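Local coordinates for hypothetical protein TM0486 (PDB 1VK8) that binds thiamin and probably takes part in the response of the cell to oxidative conditions, at residues V16-K21 with E64-V69; A38-S43 with A73-Q78; M47-E50 with N55-V58. All blocks are in the same frame, centred on the assembly; numbering follows the deposited sequence.

Interaction 1 (V16-K21 with E64-V69); sequences VTVSIK and EIMDRV
V18 and I65 meet tip to tip between the strand and the helix laid over it. The closest point is V18 CG2 against I65 CD1 at 3.8 Å, and the other branch of the isoleucine is engaged too, with I65 CG2 lying 4.0 Å from V18 CB. In V18, CG1 stands opposite the backbone N (chi1 -178°) and CG2 opposite the carbonyl carbon, which turns both methyls out to the helix. V16 meets the same residue differently: the two side chains slide past each other in opposite directions, and V16 CG2 rests 3.9 Å from I65 CD1. One isoleucine end thus serves two valines of the strand, and an alanine here, lacking that shared methyl, would probably open a gap beneath the helix beside V16 and V18. M66, a selenomethionine, comes in from one flank; its chain bends at chi2 (-54°) and again at chi3, bringing CE to 4.1 Å from V18 CG2. Strand 16-24 and helix 62-76 belong to a ferredoxin-like beta-alpha-beta-beta-alpha-beta fold, in which helices pack on one face of an antiparallel sheet. Here the axes of the two short segments run 20° from parallel, 10.4 Å apart at their nearest. Branched apolar residues suit this buried layer because they fill it without leaving polar groups to satisfy. V58 of the neighbouring strand and M47 also touch I65. On the helix's outer side, D67 forms salt bridges with K70 of its own chain and with K70 of the second subunit.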
# COMPACT_ATOMS: atom_id res chain seq x y z
N VAL C 16 -6.74 3.22 17.01
CA VAL C 16 -5.78 3.01 15.93
C VAL C 16 -6.00 4.12 14.91
O VAL C 16 -6.98 4.82 14.99
CB VAL C 16 -5.97 1.62 15.23
CG1 VAL C 16 -5.64 0.48 16.17
CG2 VAL C 16 -7.38 1.44 14.67
N THR C 17 -5.08 4.26 13.96
CA THR C 17 -5.34 5.05 12.77
C THR C 17 -5.41 4.09 11.60
O THR C 17 -4.69 3.09 11.55
CB THR C 17 -4.27 6.16 12.51
OG1 THR C 17 -3.00 5.57 12.16
CG2 THR C 17 -3.98 6.97 13.76
N VAL C 18 -6.31 4.40 10.68
CA VAL C 18 -6.55 3.60 9.49
C VAL C 18 -6.70 4.55 8.32
O VAL C 18 -7.62 5.38 8.28
CB VAL C 18 -7.85 2.75 9.61
CG1 VAL C 18 -8.06 1.89 8.39
CG2 VAL C 18 -7.77 1.87 10.90
N SER C 19 -5.77 4.45 7.38
CA SER C 19 -5.83 5.22 6.16
C SER C 19 -6.46 4.37 5.09
O SER C 19 -6.10 3.21 4.92
CB SER C 19 -4.43 5.69 5.79
OG SER C 19 -3.92 6.46 6.87
N ILE C 20 -7.42 4.95 4.39
CA ILE C 20 -8.28 4.25 3.47
C ILE C 20 -8.09 4.89 2.10
O ILE C 20 -8.15 6.12 1.96
CB ILE C 20 -9.75 4.41 3.91
CG1 ILE C 20 -9.97 3.83 5.29
CG2 ILE C 20 -10.71 3.78 2.90
CD1 ILE C 20 -11.29 4.18 5.89
N LYS C 21 -7.87 4.05 1.10
CA LYS C 21 -7.74 4.49 -0.29
C LYS C 21 -8.68 3.67 -1.14
O LYS C 21 -8.71 2.45 -1.07
CB LYS C 21 -6.31 4.32 -0.79
CG LYS C 21 -6.06 4.82 -2.19
CD LYS C 21 -4.66 4.50 -2.68
CE LYS C 21 -4.31 5.26 -3.93
NZ LYS C 21 -3.79 6.64 -3.62
N GLU C 64 -14.64 -1.31 15.41
CA GLU C 64 -15.66 -0.43 14.86
C GLU C 64 -15.29 0.05 13.46
O GLU C 64 -16.13 0.03 12.57
CB GLU C 64 -15.85 0.78 15.76
CG GLU C 64 -17.07 1.61 15.38
CD GLU C 64 -17.30 2.82 16.28
OE1 GLU C 64 -16.72 2.89 17.41
OE2 GLU C 64 -18.06 3.70 15.84
N ILE C 65 -14.05 0.46 13.25
CA ILE C 65 -13.59 0.88 11.91
C ILE C 65 -13.72 -0.29 10.92
O ILE C 65 -14.21 -0.12 9.80
CB ILE C 65 -12.14 1.45 11.95
CG1 ILE C 65 -12.04 2.76 12.71
CG2 ILE C 65 -11.62 1.71 10.52
CD1 ILE C 65 -10.57 3.08 13.17
N MSE C 66 -13.32 -1.49 11.33
CA MSE C 66 -13.43 -2.66 10.43
C MSE C 66 -14.89 -2.88 10.02
O MSE C 66 -15.18 -3.12 8.86
CB MSE C 66 -12.84 -3.92 11.08
CG MSE C 66 -11.36 -3.86 11.32
SE MSE C 66 -10.32 -3.40 9.66
CE MSE C 66 -9.87 -1.55 10.06
N ASP C 67 -15.82 -2.74 10.96
CA ASP C 67 -17.24 -2.84 10.65
C ASP C 67 -17.73 -1.73 9.73
O ASP C 67 -18.58 -1.95 8.87
CB ASP C 67 -18.07 -2.82 11.95
CG ASP C 67 -17.97 -4.12 12.75
OD1 ASP C 67 -17.55 -5.17 12.21
OD2 ASP C 67 -18.28 -4.16 13.96
N ARG C 68 -17.21 -0.52 9.92
CA ARG C 68 -17.54 0.58 9.02
C ARG C 68 -16.99 0.35 7.62
O ARG C 68 -17.63 0.73 6.63
CB ARG C 68 -17.02 1.92 9.57
CG ARG C 68 -17.70 2.35 10.84
CD ARG C 68 -19.15 2.55 10.70
NE ARG C 68 -19.62 3.54 11.66
CZ ARG C 68 -20.81 4.10 11.60
NH1 ARG C 68 -21.67 3.74 10.67
NH2 ARG C 68 -21.16 4.99 12.50
N VAL C 69 -15.83 -0.28 7.54
CA VAL C 69 -15.24 -0.60 6.25
C VAL C 69 -16.13 -1.60 5.51
O VAL C 69 -16.31 -1.48 4.32
CB VAL C 69 -13.78 -1.08 6.40
CG1 VAL C 69 -13.28 -1.68 5.11
CG2 VAL C 69 -12.90 0.08 6.85

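Interaction 2 (A38-S43 with A73-Q78); sequences AIEKIS and ARYLEQ
K41 folds its chain over Y75, and its last methylene lies on one face of the ring. CE of K41 sits 3.4 Å from the centroid of the Y75 ring and 9° off the normal, a CH-pi contact almost exactly over the centre. Beyond it, K41 NZ is 4.2 Å from the same centroid, still above the face, which makes a cation-pi pair with the electron-rich phenol. Nearer the backbone, K41 CB adds to the contact at 3.9 Å from Y75 CE2. The lysine reaches this place because it is bent twice, at chi2 (64°) and chi3 (77°), rather than extended. Lysine suits this partly exposed edge, since its methylenes can cover an aromatic face while the ammonium stays near the surface. The opposing tyrosine is steadied by F79, whose ring meets it edge-to-face. Deeper in, A38 CB lies 4.0 Å from L76 CD2; the small alanine lets the helices come close, with their CA atoms only 7.0 Å apart at A38 and L76. Both residues also touch V22 on strand 16-24, so the two helices of the ferredoxin-like fold meet side by side above the sheet, helix 31-43 against the C-terminal part of helix 62-76. A bound molecule of unknown identity lies about 4 Å from the A38 side chain. Further out, S43 OG donates to E40 O at 2.8 Å, from a position tilted out of the carbonyl plane, while the E40 carboxylate forms a salt bridge with R37 one turn earlier. R74 faces the other way, toward the second subunit, where it packs on F62 of that chain.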
# COMPACT_ATOMS: atom_id res chain seq x y z
N ALA C 38 -17.10 8.08 -1.17
CA ALA C 38 -16.29 7.43 -0.17
C ALA C 38 -15.96 8.38 0.97
O ALA C 38 -16.19 8.06 2.14
CB ALA C 38 -15.05 6.89 -0.78
N ILE C 39 -15.47 9.57 0.63
CA ILE C 39 -15.13 10.58 1.65
C ILE C 39 -16.35 11.03 2.43
O ILE C 39 -16.30 11.08 3.65
CB ILE C 39 -14.33 11.76 1.04
CG1 ILE C 39 -12.99 11.24 0.52
CG2 ILE C 39 -14.09 12.87 2.11
CD1 ILE C 39 -12.29 12.15 -0.44
N GLU C 40 -17.45 11.30 1.74
CA GLU C 40 -18.69 11.65 2.39
C GLU C 40 -19.16 10.56 3.36
O GLU C 40 -19.60 10.84 4.48
CB GLU C 40 -19.74 11.93 1.32
CG GLU C 40 -21.12 12.31 1.81
CD GLU C 40 -22.06 12.66 0.66
OE1 GLU C 40 -22.15 11.88 -0.34
OE2 GLU C 40 -22.72 13.72 0.75
N LYS C 41 -19.07 9.31 2.93
CA LYS C 41 -19.46 8.21 3.81
C LYS C 41 -18.54 8.14 5.04
O LYS C 41 -19.02 7.98 6.16
CB LYS C 41 -19.48 6.88 3.05
CG LYS C 41 -19.85 5.67 3.90
CD LYS C 41 -21.25 5.75 4.46
CE LYS C 41 -22.31 5.43 3.45
NZ LYS C 41 -23.64 5.22 4.09
N ILE C 42 -17.22 8.20 4.83
CA ILE C 42 -16.29 8.19 5.97
C ILE C 42 -16.60 9.30 7.01
O ILE C 42 -16.53 9.07 8.21
CB ILE C 42 -14.84 8.29 5.44
CG1 ILE C 42 -14.45 7.01 4.69
CG2 ILE C 42 -13.85 8.51 6.58
CD1 ILE C 42 -13.23 7.15 3.83
N SER C 43 -16.99 10.48 6.54
CA SER C 43 -17.27 11.64 7.41
C SER C 43 -18.51 11.45 8.30
O SER C 43 -18.67 12.15 9.30
CB SER C 43 -17.42 12.90 6.57
OG SER C 43 -18.70 12.98 5.97
N ALA C 73 -17.65 -0.64 1.72
CA ALA C 73 -17.50 -1.44 0.50
C ALA C 73 -18.86 -1.71 -0.15
O ALA C 73 -19.02 -1.57 -1.37
CB ALA C 73 -16.81 -2.71 0.81
N ARG C 74 -19.85 -2.10 0.65
CA ARG C 74 -21.19 -2.36 0.14
C ARG C 74 -21.76 -1.12 -0.47
O ARG C 74 -22.39 -1.16 -1.49
CB ARG C 74 -22.15 -2.82 1.25
CG ARG C 74 -22.18 -4.30 1.60
CD ARG C 74 -21.21 -5.20 0.86
NE ARG C 74 -21.30 -6.58 1.34
CZ ARG C 74 -20.37 -7.52 1.17
NH1 ARG C 74 -19.24 -7.23 0.54
NH2 ARG C 74 -20.55 -8.75 1.65
N TYR C 75 -21.56 0.00 0.21
CA TYR C 75 -22.08 1.29 -0.23
C TYR C 75 -21.49 1.66 -1.59
O TYR C 75 -22.21 2.12 -2.48
CB TYR C 75 -21.73 2.35 0.81
CG TYR C 75 -22.11 3.74 0.42
CD1 TYR C 75 -23.45 4.11 0.30
CD2 TYR C 75 -21.14 4.71 0.18
CE1 TYR C 75 -23.79 5.38 -0.06
CE2 TYR C 75 -21.49 5.98 -0.16
CZ TYR C 75 -22.81 6.31 -0.29
OH TYR C 75 -23.14 7.58 -0.65
N LEU C 76 -20.19 1.47 -1.73
CA LEU C 76 -19.46 1.86 -2.94
C LEU C 76 -19.80 1.04 -4.17
O LEU C 76 -19.68 1.53 -5.29
CB LEU C 76 -17.95 1.82 -2.73
CG LEU C 76 -17.43 2.88 -1.73
CD1 LEU C 76 -15.95 2.68 -1.52
CD2 LEU C 76 -17.78 4.27 -2.22
N GLU C 77 -20.22 -0.20 -3.99
CA GLU C 77 -20.56 -1.01 -5.16
C GLU C 77 -21.70 -0.44 -6.00
O GLU C 77 -21.81 -0.79 -7.15
CB GLU C 77 -20.80 -2.50 -4.86
CG GLU C 77 -21.63 -2.86 -3.66
CD GLU C 77 -22.00 -4.34 -3.63
OE1 GLU C 77 -21.51 -5.11 -4.49
OE2 GLU C 77 -22.80 -4.72 -2.75
N GLN C 78 -22.53 0.43 -5.43
CA GLN C 78 -23.53 1.17 -6.23
C GLN C 78 -22.87 2.06 -7.29
O GLN C 78 -23.46 2.35 -8.31
CB GLN C 78 -24.36 2.14 -5.39
CG GLN C 78 -24.90 1.69 -4.05
CD GLN C 78 -25.37 2.89 -3.20
OE1 GLN C 78 -25.76 3.94 -3.73
NE2 GLN C 78 -25.34 2.73 -1.88

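Interaction 3 (M47-E50 with N55-V58); sequences MKYE and NTTV
The Y49 ring stands obliquely to the methyl of T56, with Y49 CD2 4.3 Å from T56 CG2, while the carbonyl O of M47 lies at the ring edge, in its plane. With CG between its backbone N and carbonyl carbon (chi1 73°), the ring is turned so that its edge meets M47 O. Y49 CB touches the partner strand, 4.0 Å from V58 CG1. M47, a selenomethionine, reaches the other methyl of that valine, with SE 4.4 Å from V58 CG2. These flat and apolar groups ride on two backbone hydrogen bonds of a beta hairpin formed by strands 48-51 and 56-60, with 48-51 outermost in the chain's ferredoxin-like sheet. E50 and T57 form an antiparallel hydrogen-bonded pair: E50 N gives to T57 O at 2.9 Å, in the carbonyl plane, and T57 N gives back to E50 O at 2.9 Å from a somewhat tilted direction. T57 O takes a second, weaker donor, Y49 CA at 3.1 Å. Next along comes the non-hydrogen-bonded pair Y49 with V58, flanked by a further CA-H...O contact from V58 CA to K48 O at 3.4 Å. The face bearing V58 turns to the helices, where I42 and I65 cover it, and beta-branched V58 and T56 suit an extended chain there. The E50 and T57 side chains point to the other face, where polar ends find mates: E50 forms a salt bridge with R106, T57 OG1 bonds S19 OG, and P53 of the third subunit packs on both. T56 OG1 lies so close to a bound unknown molecule that a bond is doubtful.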
# COMPACT_ATOMS: atom_id res chain seq x y z
N MSE C 47 -16.04 9.84 13.52
CA MSE C 47 -14.63 9.78 13.94
C MSE C 47 -13.82 10.88 13.36
O MSE C 47 -14.14 11.41 12.30
CB MSE C 47 -13.99 8.48 13.50
CG MSE C 47 -14.67 7.33 14.08
SE MSE C 47 -13.88 5.67 13.26
CE MSE C 47 -14.93 4.55 14.29
N LYS C 48 -12.80 11.27 14.12
CA LYS C 48 -11.81 12.21 13.64
C LYS C 48 -11.22 11.64 12.35
O LYS C 48 -10.86 10.46 12.27
CB LYS C 48 -10.71 12.47 14.69
CG LYS C 48 -9.59 13.41 14.21
CD LYS C 48 -8.53 13.63 15.28
CE LYS C 48 -7.47 14.66 14.80
NZ LYS C 48 -6.58 15.07 15.89
N TYR C 49 -11.12 12.49 11.34
CA TYR C 49 -10.58 12.07 10.06
C TYR C 49 -9.85 13.22 9.39
O TYR C 49 -10.08 14.37 9.68
CB TYR C 49 -11.71 11.50 9.18
CG TYR C 49 -12.63 12.55 8.65
CD1 TYR C 49 -13.75 12.96 9.38
CD2 TYR C 49 -12.41 13.13 7.42
CE1 TYR C 49 -14.59 13.95 8.91
CE2 TYR C 49 -13.26 14.11 6.93
CZ TYR C 49 -14.35 14.52 7.68
OH TYR C 49 -15.19 15.49 7.21
N GLU C 50 -8.95 12.88 8.49
CA GLU C 50 -8.20 13.86 7.70
C GLU C 50 -8.12 13.33 6.27
O GLU C 50 -7.68 12.20 6.05
CB GLU C 50 -6.80 13.94 8.27
CG GLU C 50 -5.91 14.97 7.67
CD GLU C 50 -4.58 14.97 8.39
OE1 GLU C 50 -4.58 15.11 9.62
OE2 GLU C 50 -3.55 14.79 7.74
N ASN C 55 -5.09 9.31 0.39
CA ASN C 55 -5.95 8.51 1.23
C ASN C 55 -6.66 9.39 2.25
O ASN C 55 -6.40 10.58 2.34
CB ASN C 55 -5.14 7.40 1.93
CG ASN C 55 -3.86 7.89 2.61
OD1 ASN C 55 -3.83 8.91 3.25
ND2 ASN C 55 -2.81 7.10 2.50
N THR C 56 -7.58 8.79 2.98
CA THR C 56 -8.26 9.44 4.10
C THR C 56 -8.00 8.63 5.33
O THR C 56 -8.25 7.42 5.33
CB THR C 56 -9.75 9.48 3.83
OG1 THR C 56 -10.01 10.31 2.70
CG2 THR C 56 -10.55 10.10 5.00
N THR C 57 -7.49 9.28 6.37
CA THR C 57 -7.12 8.64 7.63
C THR C 57 -8.16 8.89 8.68
O THR C 57 -8.51 10.03 8.94
CB THR C 57 -5.79 9.18 8.09
OG1 THR C 57 -4.80 8.90 7.09
CG2 THR C 57 -5.31 8.46 9.36
N VAL C 58 -8.69 7.83 9.27
CA VAL C 58 -9.59 7.93 10.43
C VAL C 58 -8.86 7.47 11.69
O VAL C 58 -7.93 6.68 11.63
CB VAL C 58 -10.90 7.13 10.24
CG1 VAL C 58 -11.57 7.55 8.92
CG2 VAL C 58 -10.63 5.63 10.26

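In the fold
From the N terminus the chain first lays down strand 16-24, then helix 31-43, the hairpin of strands 48-51 and 56-60, and helix 62-76. Interaction 1 closes the loop from the first strand to the second long helix. Interaction 2 joins the two long helices and crosses interaction 1, since their segments alternate along the chain. Interaction 3 is the most local, closing a short turn nested inside both loops. Together they tie sheet to helix, helix to helix and strand to strand. The three meet in the layer between sheet and helices: I20 packs on I42, I42 on V58 and T56, and I65 on M47, while I20 N probably bonds T56 O.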